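Local coordinates for protein diaminopimelate decarboxylase (Methanocaldococcus jannaschii, PDB 1TWI) that catalyses the pyridoxal phosphate-dependent decarboxylation of meso-diaminopimelate to L-lysine, the last step of lysine biosynthesis, as a homodimer, at residues F14-G18 against V34-E38; Q39-Y44 against S294-A299; A50-W54 against L267-N273; K115-I121 against L141-T145. All blocks are in the same frame, centred on the assembly; numbering follows the deposited sequence.

Interactions 1, 2 and 3 run along helix 37-58, from its N-cap into its C-terminal half; interaction 4 lies elsewhere on the barrel. Interactions 1 and 2 have centres 12 Å apart and touch: S36 N lies 2.7 Å from A299 O, a probable hydrogen bond, and M35 packs near V296 and I40. Interaction 3 is centred 19 Å from interaction 2. Interaction 4 is centred 42 Å from interaction 1, across the centre of the chain. Nearest to the cofactor is interaction 2, where the S294 side chain is about 5 Å from a bound pyridoxal phosphate; the side chain of L267 is about 9 Å from a bound pyridoxal phosphate, and the side chain of K115 is also about 9 Å from a bound pyridoxal phosphate.

Interaction 1 of 4, residues F14-G18 against V34-E38; sequences FFIDG and VMSEE
The D17 carboxylate meets the S36 hydroxyl where a β-hairpin turn touches the N-cap of helix 37-58. D17 begins the turn between strands 13-16 and 19-20, and D17 and G18 both have positive phi, with values near those of a type I' turn. The S36 hydroxyl donates to D17 OD2, with 2.6 Å from S36 OG to D17 OD2, and arrives on the syn side of the carboxylate, 23° out of its plane. S36 OG is placed for this by a chi1 of 169°, which sets it opposite the backbone N, beside the carbonyl carbon. The same OG caps the backbone N of Q39, while D17 OD2 has a second partner in T406 OG1. One oxygen pair thus ties turn, helix start and strand 402-407 together. Beneath this polar link I16 and V34 reach toward each other tip to tip, I16 CD1 lying 3.9 Å from V34 CG1, and the I16 methyl CG2 comes 4.1 Å from S36 CB. In the first turn of the helix, E38 crosses D17 at about a right angle. It is the aliphatic base of E38 that approaches there, its carboxylate turning away: E38 CB is 3.7 Å from D17 OD1.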
loop_
_atom_site.group_PDB
_atom_site.type_symbol
_atom_site.label_atom_id
_atom_site.label_comp_id
_atom_site.label_asym_id
_atom_site.label_seq_id
_atom_site.Cartn_x
_atom_site.Cartn_y
_atom_site.Cartn_z
ATOM N N PHE A 14 -20.201 -22.512 0.502
ATOM C CA PHE A 14 -20.287 -21.243 1.236
ATOM C C PHE A 14 -21.251 -20.266 0.552
ATOM O O PHE A 14 -21.200 -20.072 -0.672
ATOM C CB PHE A 14 -18.868 -20.627 1.317
ATOM C CG PHE A 14 -18.782 -19.319 2.104
ATOM C CD1 PHE A 14 -19.188 -19.260 3.424
ATOM C CD2 PHE A 14 -18.190 -18.180 1.530
ATOM C CE1 PHE A 14 -18.995 -18.055 4.210
ATOM C CE2 PHE A 14 -17.999 -16.985 2.289
ATOM C CZ PHE A 14 -18.408 -16.939 3.633
ATOM N N PHE A 15 -22.092 -19.608 1.351
ATOM C CA PHE A 15 -23.067 -18.611 0.859
ATOM C C PHE A 15 -22.920 -17.246 1.544
ATOM O O PHE A 15 -22.605 -17.200 2.738
ATOM C CB PHE A 15 -24.526 -19.103 1.089
ATOM C CG PHE A 15 -24.962 -20.204 0.083
ATOM C CD1 PHE A 15 -24.485 -21.507 0.208
ATOM C CD2 PHE A 15 -25.802 -19.901 -0.972
ATOM C CE1 PHE A 15 -24.854 -22.510 -0.721
ATOM C CE2 PHE A 15 -26.196 -20.891 -1.923
ATOM C CZ PHE A 15 -25.725 -22.188 -1.796
ATOM N N ILE A 16 -23.167 -16.151 0.809
ATOM C CA ILE A 16 -23.127 -14.792 1.394
ATOM C C ILE A 16 -24.463 -14.204 1.016
ATOM O O ILE A 16 -24.768 -14.093 -0.185
ATOM C CB ILE A 16 -21.985 -13.895 0.781
ATOM C CG1 ILE A 16 -20.621 -14.577 1.038
ATOM C CG2 ILE A 16 -22.100 -12.418 1.390
ATOM C CD1 ILE A 16 -19.495 -14.160 0.111
ATOM N N ASP A 17 -25.275 -13.854 2.016
ATOM C CA ASP A 17 -26.610 -13.327 1.757
ATOM C C ASP A 17 -27.459 -14.245 0.889
ATOM O O ASP A 17 -28.321 -13.775 0.125
ATOM C CB ASP A 17 -26.552 -11.962 1.096
ATOM C CG ASP A 17 -26.166 -10.883 2.071
ATOM O OD1 ASP A 17 -26.601 -10.949 3.243
ATOM O OD2 ASP A 17 -25.450 -9.951 1.665
ATOM N N GLY A 18 -27.217 -15.550 0.999
ATOM C CA GLY A 18 -28.004 -16.458 0.186
ATOM C C GLY A 18 -27.437 -16.716 -1.217
ATOM O O GLY A 18 -28.004 -17.555 -1.947
ATOM N N VAL A 34 -16.694 -9.171 -2.204
ATOM C CA VAL A 34 -18.160 -9.287 -2.133
ATOM C C VAL A 34 -18.523 -8.481 -0.850
ATOM O O VAL A 34 -18.019 -8.759 0.263
ATOM C CB VAL A 34 -18.604 -10.776 -1.970
ATOM C CG1 VAL A 34 -20.184 -10.900 -1.859
ATOM C CG2 VAL A 34 -18.090 -11.598 -3.189
ATOM N N MET A 35 -19.413 -7.519 -0.984
ATOM C CA MET A 35 -19.816 -6.720 0.150
ATOM C C MET A 35 -21.247 -7.075 0.428
ATOM O O MET A 35 -22.074 -6.984 -0.489
ATOM C CB MET A 35 -19.723 -5.217 -0.193
ATOM C CG MET A 35 -18.247 -4.737 -0.334
ATOM S SD MET A 35 -17.297 -4.850 1.269
ATOM C CE MET A 35 -18.028 -3.588 2.211
ATOM N N SER A 36 -21.558 -7.442 1.676
ATOM C CA SER A 36 -22.953 -7.804 2.061
ATOM C C SER A 36 -23.710 -6.545 2.496
ATOM O O SER A 36 -23.378 -5.897 3.522
ATOM C CB SER A 36 -22.959 -8.813 3.237
ATOM O OG SER A 36 -24.284 -8.949 3.752
ATOM N N GLU A 37 -24.734 -6.186 1.726
ATOM C CA GLU A 37 -25.512 -5.011 2.059
ATOM C C GLU A 37 -26.214 -5.222 3.392
ATOM O O GLU A 37 -26.257 -4.318 4.221
ATOM C CB GLU A 37 -26.559 -4.747 0.970
ATOM C CG GLU A 37 -27.516 -3.591 1.308
ATOM C CD GLU A 37 -28.452 -3.352 0.138
ATOM O OE1 GLU A 37 -28.155 -2.491 -0.700
ATOM O OE2 GLU A 37 -29.460 -4.059 0.010
ATOM N N GLU A 38 -26.781 -6.407 3.614
ATOM C CA GLU A 38 -27.469 -6.638 4.901
ATOM C C GLU A 38 -26.473 -6.594 6.087
ATOM O O GLU A 38 -26.812 -6.116 7.165
ATOM C CB GLU A 38 -28.201 -8.006 4.858
ATOM C CG GLU A 38 -28.944 -8.427 6.142
ATOM C CD GLU A 38 -30.122 -7.519 6.543
ATOM O OE1 GLU A 38 -30.669 -6.760 5.699
ATOM O OE2 GLU A 38 -30.510 -7.594 7.735
#

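Interaction 2 of 4, residues Q39-Y44 against S294-A299; sequences QIKINY and SLVATA
N43 grips the segment 294-299 through one amide nitrogen that makes two direct hydrogen bonds. ND2 donates to T298 OG1 (N43 ND2 to T298 OG1 2.8 Å, N-H...O 160°) and to the carbonyl of L295 (N43 ND2 to L295 O 3.1 Å). Both acceptors lie close to the amide plane, so both N-H vectors are used and the amide's rotation is fixed, although the L295 oxygen is met from above its carbonyl plane, 68° out of it. A water lies between the same two side chains, within bonding distance of T298 OG1 (2.8 Å) and of N43 OD1 (2.7 Å). The apolar contacts lie on two flanks of this group. On one, A299 CB presses against I40 CG1 at 3.5 Å, a tight pair, and stands 3.7 Å from Q39 CB. On the other, the L295 methyl CD2 comes to 3.5 Å from Y44 CA and lies at the edge of the tyrosine ring. S294, whose side chain is about 5 Å from a bound pyridoxal phosphate, turns its hydroxyl to Y47. Helix 37-58 is thereby fastened to helix 293-296, which begins at cofactor-binding R293, and to the residues that follow it, beside the cofactor site of this family's α/β barrel.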
loop_
_atom_site.group_PDB
_atom_site.type_symbol
_atom_site.label_atom_id
_atom_site.label_comp_id
_atom_site.label_asym_id
_atom_site.label_seq_id
_atom_site.Cartn_x
_atom_site.Cartn_y
_atom_site.Cartn_z
ATOM N N GLN A 39 -25.268 -7.127 5.930
ATOM C CA GLN A 39 -24.344 -7.045 7.057
ATOM C C GLN A 39 -24.051 -5.545 7.424
ATOM O O GLN A 39 -23.890 -5.198 8.611
ATOM C CB GLN A 39 -23.004 -7.746 6.723
ATOM C CG GLN A 39 -22.057 -7.758 7.920
ATOM C CD GLN A 39 -22.648 -8.592 9.066
ATOM O OE1 GLN A 39 -23.039 -8.064 10.137
ATOM N NE2 GLN A 39 -22.767 -9.881 8.827
ATOM N N ILE A 40 -23.917 -4.670 6.414
ATOM C CA ILE A 40 -23.684 -3.255 6.704
ATOM C C ILE A 40 -24.901 -2.689 7.448
ATOM O O ILE A 40 -24.747 -1.915 8.428
ATOM C CB ILE A 40 -23.417 -2.412 5.405
ATOM C CG1 ILE A 40 -22.103 -2.870 4.755
ATOM C CG2 ILE A 40 -23.319 -0.897 5.757
ATOM C CD1 ILE A 40 -21.801 -2.255 3.385
ATOM N N LYS A 41 -26.112 -3.049 7.015
ATOM C CA LYS A 41 -27.305 -2.545 7.724
ATOM C C LYS A 41 -27.316 -3.058 9.147
ATOM O O LYS A 41 -27.673 -2.315 10.084
ATOM C CB LYS A 41 -28.619 -2.999 7.052
ATOM C CG LYS A 41 -28.806 -2.456 5.598
ATOM C CD LYS A 41 -30.219 -2.894 5.101
ATOM C CE LYS A 41 -30.274 -2.914 3.611
ATOM N NZ LYS A 41 -30.036 -1.554 3.058
ATOM N N ILE A 42 -26.942 -4.309 9.323
ATOM C CA ILE A 42 -26.887 -4.854 10.711
ATOM C C ILE A 42 -25.858 -4.106 11.572
ATOM O O ILE A 42 -26.143 -3.715 12.730
ATOM C CB ILE A 42 -26.501 -6.349 10.692
ATOM C CG1 ILE A 42 -27.725 -7.143 10.189
ATOM C CG2 ILE A 42 -25.974 -6.783 12.128
ATOM C CD1 ILE A 42 -27.432 -8.581 9.769
ATOM N N ASN A 43 -24.664 -3.884 11.013
ATOM C CA ASN A 43 -23.630 -3.200 11.815
ATOM C C ASN A 43 -24.069 -1.774 12.179
ATOM O O ASN A 43 -23.861 -1.315 13.304
ATOM C CB ASN A 43 -22.279 -3.180 11.038
ATOM C CG ASN A 43 -21.680 -4.580 10.864
ATOM O OD1 ASN A 43 -22.110 -5.536 11.532
ATOM N ND2 ASN A 43 -20.688 -4.718 9.969
ATOM N N TYR A 44 -24.674 -1.074 11.213
ATOM C CA TYR A 44 -25.120 0.279 11.429
ATOM C C TYR A 44 -26.243 0.288 12.470
ATOM O O TYR A 44 -26.259 1.106 13.386
ATOM C CB TYR A 44 -25.674 0.884 10.126
ATOM C CG TYR A 44 -26.138 2.306 10.311
ATOM C CD1 TYR A 44 -25.221 3.321 10.581
ATOM C CD2 TYR A 44 -27.481 2.628 10.272
ATOM C CE1 TYR A 44 -25.647 4.636 10.814
ATOM C CE2 TYR A 44 -27.925 3.928 10.499
ATOM C CZ TYR A 44 -26.998 4.926 10.765
ATOM O OH TYR A 44 -27.434 6.222 10.965
ATOM N N SER A 294 -15.705 -0.865 12.273
ATOM C CA SER A 294 -16.876 -1.529 12.845
ATOM C C SER A 294 -18.209 -1.381 12.087
ATOM O O SER A 294 -19.237 -1.984 12.487
ATOM C CB SER A 294 -17.041 -1.166 14.351
ATOM O OG SER A 294 -17.183 0.226 14.528
ATOM N N LEU A 295 -18.239 -0.559 11.026
ATOM C CA LEU A 295 -19.440 -0.549 10.199
ATOM C C LEU A 295 -19.288 -1.432 8.969
ATOM O O LEU A 295 -20.270 -2.026 8.527
ATOM C CB LEU A 295 -19.816 0.834 9.656
ATOM C CG LEU A 295 -20.408 1.735 10.744
ATOM C CD1 LEU A 295 -20.723 3.051 10.136
ATOM C CD2 LEU A 295 -21.674 1.070 11.349
ATOM N N VAL A 296 -18.094 -1.501 8.384
ATOM C CA VAL A 296 -17.987 -2.249 7.148
ATOM C C VAL A 296 -17.093 -3.473 7.066
ATOM O O VAL A 296 -17.256 -4.268 6.154
ATOM C CB VAL A 296 -17.606 -1.275 5.961
ATOM C CG1 VAL A 296 -18.687 -0.159 5.843
ATOM C CG2 VAL A 296 -16.191 -0.599 6.212
ATOM N N ALA A 297 -16.161 -3.641 8.002
ATOM C CA ALA A 297 -15.229 -4.738 7.880
ATOM C C ALA A 297 -15.847 -6.109 7.726
ATOM O O ALA A 297 -15.473 -6.845 6.809
ATOM C CB ALA A 297 -14.240 -4.764 9.125
ATOM N N THR A 298 -16.763 -6.458 8.633
ATOM C CA THR A 298 -17.365 -7.805 8.604
ATOM C C THR A 298 -18.317 -8.024 7.418
ATOM O O THR A 298 -18.795 -9.128 7.219
ATOM C CB THR A 298 -18.175 -8.089 9.918
ATOM O OG1 THR A 298 -19.177 -7.107 10.075
ATOM C CG2 THR A 298 -17.249 -8.055 11.137
ATOM N N ALA A 299 -18.622 -6.968 6.653
ATOM C CA ALA A 299 -19.506 -7.123 5.506
ATOM C C ALA A 299 -18.723 -7.546 4.234
ATOM O O ALA A 299 -19.341 -7.926 3.222
ATOM C CB ALA A 299 -20.254 -5.776 5.212
HETATM O O HOH W 1 -20.701 -7.647 12.401
#

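Interaction 3 of 4, residues A50-W54 against L267-N273; sequences AFKRW and LADAIIN
F51 and A268 form the tight centre of a nearly parallel helix pair; the axes of the short segments 50-54 and 267-273 approach to 9.0 Å at 17°. The phenyl ring lies flat over the alanine: A268 CB stands 3.4 Å from the F51 ring centroid, only 9° off the ring normal, a clear CH-pi contact over the face. Ring atom F51 CZ also reaches A268 CA at 3.3 Å, and the L267 branch point meets the ring at its edge. F51 thus sits as a knob among L267, A268, I271 and I272. Its ring also stacks on that of F62, and it touches L287 and L289 of strand 286-289. Next to this, W54 and I272 lie alongside each other, pointing opposite ways, with W54 CE3 4.0 Å from I272 CG1; the indole NH is bound to the carbonyl of P285.

The outer side is polar and more open. R53 has CG opposite its backbone N and a chain extended from CG to NE, which together carry its guanidinium over the I272 methyl: I272 CG2 is 3.6 Å from R53 CZ, above one face. In the plane of that group N273 OD1 accepts a bond from R53 NH2 (R53 NH2 to N273 OD1 2.9 Å), and a weak one from NH1. A water links R53 NH1 to D269 OD1, which are 4.6 Å apart, while NE pairs with E57. Apolar fit thus makes up the buried core, while R53 lies at the partly exposed margin, its charge probably balanced by E57, with D269 possibly contributing through water.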
loop_
_atom_site.group_PDB
_atom_site.type_symbol
_atom_site.label_atom_id
_atom_site.label_comp_id
_atom_site.label_asym_id
_atom_site.label_seq_id
_atom_site.Cartn_x
_atom_site.Cartn_y
_atom_site.Cartn_z
ATOM N N ALA A 50 -27.827 0.694 20.076
ATOM C CA ALA A 50 -27.035 0.851 21.263
ATOM C C ALA A 50 -26.987 2.299 21.753
ATOM O O ALA A 50 -26.997 2.540 22.966
ATOM C CB ALA A 50 -25.635 0.336 21.022
ATOM N N PHE A 51 -26.945 3.266 20.842
ATOM C CA PHE A 51 -26.811 4.647 21.281
ATOM C C PHE A 51 -28.083 5.512 21.275
ATOM O O PHE A 51 -28.018 6.652 21.641
ATOM C CB PHE A 51 -25.690 5.366 20.479
ATOM C CG PHE A 51 -24.288 4.960 20.885
ATOM C CD1 PHE A 51 -23.587 5.698 21.825
ATOM C CD2 PHE A 51 -23.690 3.823 20.341
ATOM C CE1 PHE A 51 -22.304 5.308 22.226
ATOM C CE2 PHE A 51 -22.389 3.409 20.733
ATOM C CZ PHE A 51 -21.687 4.153 21.685
ATOM N N LYS A 52 -29.256 4.984 20.921
ATOM C CA LYS A 52 -30.442 5.848 20.903
ATOM C C LYS A 52 -30.774 6.366 22.302
ATOM O O LYS A 52 -31.472 7.353 22.467
ATOM C CB LYS A 52 -31.649 5.097 20.324
ATOM C CG LYS A 52 -32.056 3.894 21.139
ATOM C CD LYS A 52 -33.312 3.300 20.512
ATOM C CE LYS A 52 -33.596 1.891 20.972
ATOM N NZ LYS A 52 -34.562 1.264 19.967
ATOM N N ARG A 53 -30.301 5.668 23.308
ATOM C CA ARG A 53 -30.489 6.123 24.657
ATOM C C ARG A 53 -29.966 7.588 24.822
ATOM O O ARG A 53 -30.503 8.381 25.610
ATOM C CB ARG A 53 -29.710 5.194 25.596
ATOM C CG ARG A 53 -29.676 5.652 27.007
ATOM C CD ARG A 53 -28.944 4.675 27.901
ATOM N NE ARG A 53 -28.794 5.241 29.242
ATOM C CZ ARG A 53 -27.788 4.929 30.042
ATOM N NH1 ARG A 53 -26.872 4.060 29.628
ATOM N NH2 ARG A 53 -27.670 5.505 31.223
ATOM N N TRP A 54 -28.886 7.939 24.125
ATOM C CA TRP A 54 -28.354 9.309 24.255
ATOM C C TRP A 54 -29.435 10.342 23.944
ATOM O O TRP A 54 -29.701 11.256 24.742
ATOM C CB TRP A 54 -27.155 9.556 23.301
ATOM C CG TRP A 54 -26.554 10.895 23.582
ATOM C CD1 TRP A 54 -26.534 12.017 22.763
ATOM C CD2 TRP A 54 -25.862 11.252 24.762
ATOM N NE1 TRP A 54 -25.842 13.049 23.395
ATOM C CE2 TRP A 54 -25.425 12.585 24.621
ATOM C CE3 TRP A 54 -25.556 10.554 25.955
ATOM C CZ2 TRP A 54 -24.698 13.242 25.625
ATOM C CZ3 TRP A 54 -24.840 11.210 26.944
ATOM C CH2 TRP A 54 -24.417 12.532 26.778
ATOM N N LEU A 267 -19.882 -0.477 24.204
ATOM C CA LEU A 267 -19.327 0.848 23.996
ATOM C C LEU A 267 -20.274 1.955 24.501
ATOM O O LEU A 267 -19.848 2.888 25.165
ATOM C CB LEU A 267 -19.044 1.067 22.507
ATOM C CG LEU A 267 -18.334 2.405 22.207
ATOM C CD1 LEU A 267 -16.869 2.368 22.774
ATOM C CD2 LEU A 267 -18.293 2.563 20.627
ATOM N N ALA A 268 -21.565 1.839 24.202
ATOM C CA ALA A 268 -22.537 2.835 24.616
ATOM C C ALA A 268 -22.742 2.828 26.123
ATOM O O ALA A 268 -22.844 3.883 26.728
ATOM C CB ALA A 268 -23.863 2.597 23.932
ATOM N N ASP A 269 -22.783 1.646 26.739
ATOM C CA ASP A 269 -22.963 1.632 28.183
ATOM C C ASP A 269 -21.811 2.435 28.782
ATOM O O ASP A 269 -22.006 3.293 29.674
ATOM C CB ASP A 269 -22.915 0.213 28.751
ATOM C CG ASP A 269 -24.146 -0.590 28.401
ATOM O OD1 ASP A 269 -25.184 0.060 28.142
ATOM O OD2 ASP A 269 -24.073 -1.863 28.390
ATOM N N ALA A 270 -20.619 2.157 28.290
ATOM C CA ALA A 270 -19.426 2.830 28.776
ATOM C C ALA A 270 -19.381 4.352 28.528
ATOM O O ALA A 270 -19.122 5.180 29.451
ATOM C CB ALA A 270 -18.180 2.140 28.171
ATOM N N ILE A 271 -19.619 4.747 27.283
ATOM C CA ILE A 271 -19.601 6.175 26.964
ATOM C C ILE A 271 -20.719 6.965 27.641
ATOM O O ILE A 271 -20.481 8.002 28.276
ATOM C CB ILE A 271 -19.675 6.411 25.403
ATOM C CG1 ILE A 271 -18.356 5.948 24.763
ATOM C CG2 ILE A 271 -19.936 7.909 25.111
ATOM C CD1 ILE A 271 -18.321 6.037 23.245
ATOM N N ILE A 272 -21.945 6.466 27.513
ATOM C CA ILE A 272 -23.086 7.196 28.018
ATOM C C ILE A 272 -23.082 7.343 29.541
ATOM O O ILE A 272 -23.287 8.458 30.058
ATOM C CB ILE A 272 -24.412 6.545 27.485
ATOM C CG1 ILE A 272 -24.495 6.716 25.971
ATOM C CG2 ILE A 272 -25.655 7.175 28.161
ATOM C CD1 ILE A 272 -25.685 5.908 25.357
ATOM N N ASN A 273 -22.811 6.261 30.253
ATOM C CA ASN A 273 -22.762 6.359 31.716
ATOM C C ASN A 273 -21.589 7.266 32.134
ATOM O O ASN A 273 -21.650 7.937 33.152
ATOM C CB ASN A 273 -22.679 4.952 32.363
ATOM C CG ASN A 273 -24.013 4.147 32.164
ATOM O OD1 ASN A 273 -25.118 4.687 32.404
ATOM N ND2 ASN A 273 -23.912 2.884 31.709
HETATM O O HOH W 2 -26.566 2.242 27.096
#

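Interaction 4 of 4, residues K115-I121 against L141-T145; sequences KTKEEII and LINET
Two successive helices of the β/α barrel, 117-125 and 136-149, pack together, with strand 130-133 between them in sequence and I120 and L141 at the centre of the contact. The axes of the short segments 117-121 and 141-145 approach to 9.9 Å at a crossing angle of -59°. The I120 methyl CD1 is pressed against L141 CD2 at 3.3 Å, closer than usual for two carbons, and lies at ordinary contact distance, 3.9 Å, from I142 CG1. The other branch, CG2, which stands opposite the backbone N of I120, reaches the T145 methyl CG2 at 3.8 Å, while I121 CG1 comes to 3.7 Å from that same T145 CG2.

The polar part is a short chain of hydrogen bonds. K117 lies alongside T145, running the other way, and bends at its last torsion (chi4 89°), which brings NZ to the hydroxyl: K117 NZ donates to T145 OG1 over 2.8 Å. T145 OG1 in turn donates to L141 O at 2.7 Å. That carbonyl also takes T145 N, and the two donors come from opposite faces of its plane. K117 NZ is further held by a salt bridge to E148 and by a water shared with E144.

T116 and E119 close the helix start as a capping box. Inward, I120 and I142 lie on F131 of strand 130-133, and K115 forms a salt bridge with E138; outward, L141 packs on H308 of the second subunit.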
loop_
_atom_site.group_PDB
_atom_site.type_symbol
_atom_site.label_atom_id
_atom_site.label_comp_id
_atom_site.label_asym_id
_atom_site.label_seq_id
_atom_site.Cartn_x
_atom_site.Cartn_y
_atom_site.Cartn_z
ATOM N N LYS A 115 -4.818 20.055 6.216
ATOM C CA LYS A 115 -5.894 20.533 5.390
ATOM C C LYS A 115 -5.359 21.694 4.556
ATOM O O LYS A 115 -4.755 22.603 5.070
ATOM C CB LYS A 115 -7.051 20.997 6.269
ATOM C CG LYS A 115 -7.523 19.876 7.246
ATOM C CD LYS A 115 -9.027 19.819 7.270
ATOM C CE LYS A 115 -9.739 19.295 8.620
ATOM N NZ LYS A 115 -8.913 19.197 9.874
ATOM N N THR A 116 -5.598 21.656 3.270
ATOM C CA THR A 116 -5.111 22.711 2.393
ATOM C C THR A 116 -6.169 23.771 2.215
ATOM O O THR A 116 -7.375 23.565 2.439
ATOM C CB THR A 116 -4.848 22.176 0.972
ATOM O OG1 THR A 116 -6.119 21.778 0.439
ATOM C CG2 THR A 116 -3.868 20.990 0.970
ATOM N N LYS A 117 -5.733 24.907 1.707
ATOM C CA LYS A 117 -6.670 25.985 1.502
ATOM C C LYS A 117 -7.796 25.547 0.568
ATOM O O LYS A 117 -8.962 25.890 0.776
ATOM C CB LYS A 117 -5.963 27.211 0.888
ATOM C CG LYS A 117 -6.920 28.430 0.789
ATOM C CD LYS A 117 -6.097 29.689 0.665
ATOM C CE LYS A 117 -6.868 30.924 1.092
ATOM N NZ LYS A 117 -6.792 31.293 2.546
ATOM N N GLU A 118 -7.451 24.822 -0.495
ATOM C CA GLU A 118 -8.512 24.377 -1.405
ATOM C C GLU A 118 -9.553 23.483 -0.698
ATOM O O GLU A 118 -10.740 23.553 -0.984
ATOM C CB GLU A 118 -7.898 23.596 -2.562
ATOM C CG GLU A 118 -7.001 24.482 -3.468
ATOM C CD GLU A 118 -5.621 24.972 -2.880
ATOM O OE1 GLU A 118 -4.990 24.438 -1.863
ATOM O OE2 GLU A 118 -5.142 25.973 -3.523
ATOM N N GLU A 119 -9.089 22.612 0.194
ATOM C CA GLU A 119 -10.004 21.723 0.924
ATOM C C GLU A 119 -10.871 22.528 1.875
ATOM O O GLU A 119 -12.047 22.208 2.107
ATOM C CB GLU A 119 -9.215 20.659 1.704
ATOM C CG GLU A 119 -8.634 19.578 0.789
ATOM C CD GLU A 119 -7.758 18.581 1.560
ATOM O OE1 GLU A 119 -6.922 19.042 2.388
ATOM O OE2 GLU A 119 -7.871 17.356 1.321
ATOM N N ILE A 120 -10.278 23.543 2.485
ATOM C CA ILE A 120 -11.063 24.379 3.411
ATOM C C ILE A 120 -12.163 25.156 2.618
ATOM O O ILE A 120 -13.308 25.256 3.074
ATOM C CB ILE A 120 -10.102 25.315 4.193
ATOM C CG1 ILE A 120 -9.314 24.438 5.200
ATOM C CG2 ILE A 120 -10.890 26.430 4.958
ATOM C CD1 ILE A 120 -7.975 24.983 5.636
ATOM N N ILE A 121 -11.815 25.651 1.417
ATOM C CA ILE A 121 -12.792 26.389 0.597
ATOM C C ILE A 121 -13.924 25.434 0.329
ATOM O O ILE A 121 -15.117 25.804 0.430
ATOM C CB ILE A 121 -12.165 26.863 -0.790
ATOM C CG1 ILE A 121 -11.297 28.121 -0.577
ATOM C CG2 ILE A 121 -13.246 27.180 -1.814
ATOM C CD1 ILE A 121 -10.185 28.350 -1.682
ATOM N N LEU A 141 -5.595 29.307 9.216
ATOM C CA LEU A 141 -5.916 29.207 7.804
ATOM C C LEU A 141 -7.415 29.162 7.571
ATOM O O LEU A 141 -7.956 29.783 6.626
ATOM C CB LEU A 141 -5.214 27.970 7.192
ATOM C CG LEU A 141 -5.655 27.632 5.749
ATOM C CD1 LEU A 141 -5.238 28.760 4.787
ATOM C CD2 LEU A 141 -4.961 26.316 5.320
ATOM N N ILE A 142 -8.146 28.455 8.434
ATOM C CA ILE A 142 -9.598 28.393 8.242
ATOM C C ILE A 142 -10.239 29.785 8.449
ATOM O O ILE A 142 -11.129 30.197 7.681
ATOM C CB ILE A 142 -10.267 27.403 9.259
ATOM C CG1 ILE A 142 -9.918 25.940 8.866
ATOM C CG2 ILE A 142 -11.758 27.617 9.309
ATOM C CD1 ILE A 142 -10.240 24.899 10.026
ATOM N N ASN A 143 -9.812 30.498 9.494
ATOM C CA ASN A 143 -10.410 31.814 9.773
ATOM C C ASN A 143 -10.057 32.776 8.585
ATOM O O ASN A 143 -10.899 33.542 8.136
ATOM C CB ASN A 143 -9.845 32.353 11.105
ATOM C CG ASN A 143 -10.385 33.703 11.467
ATOM O OD1 ASN A 143 -9.616 34.662 11.529
ATOM N ND2 ASN A 143 -11.693 33.805 11.714
ATOM N N GLU A 144 -8.815 32.720 8.095
ATOM C CA GLU A 144 -8.415 33.587 6.971
ATOM C C GLU A 144 -9.217 33.221 5.701
ATOM O O GLU A 144 -9.647 34.092 4.947
ATOM C CB GLU A 144 -6.912 33.443 6.692
ATOM C CG GLU A 144 -5.980 34.208 7.658
ATOM C CD GLU A 144 -4.520 33.710 7.552
ATOM O OE1 GLU A 144 -3.632 34.208 8.307
ATOM O OE2 GLU A 144 -4.261 32.801 6.703
ATOM N N THR A 145 -9.429 31.926 5.457
ATOM C CA THR A 145 -10.173 31.501 4.266
ATOM C C THR A 145 -11.655 31.867 4.359
ATOM O O THR A 145 -12.283 32.344 3.373
ATOM C CB THR A 145 -9.978 29.982 4.067
ATOM O OG1 THR A 145 -8.572 29.744 3.965
ATOM C CG2 THR A 145 -10.690 29.508 2.813
HETATM O O HOH W 3 -4.710 32.315 3.831
#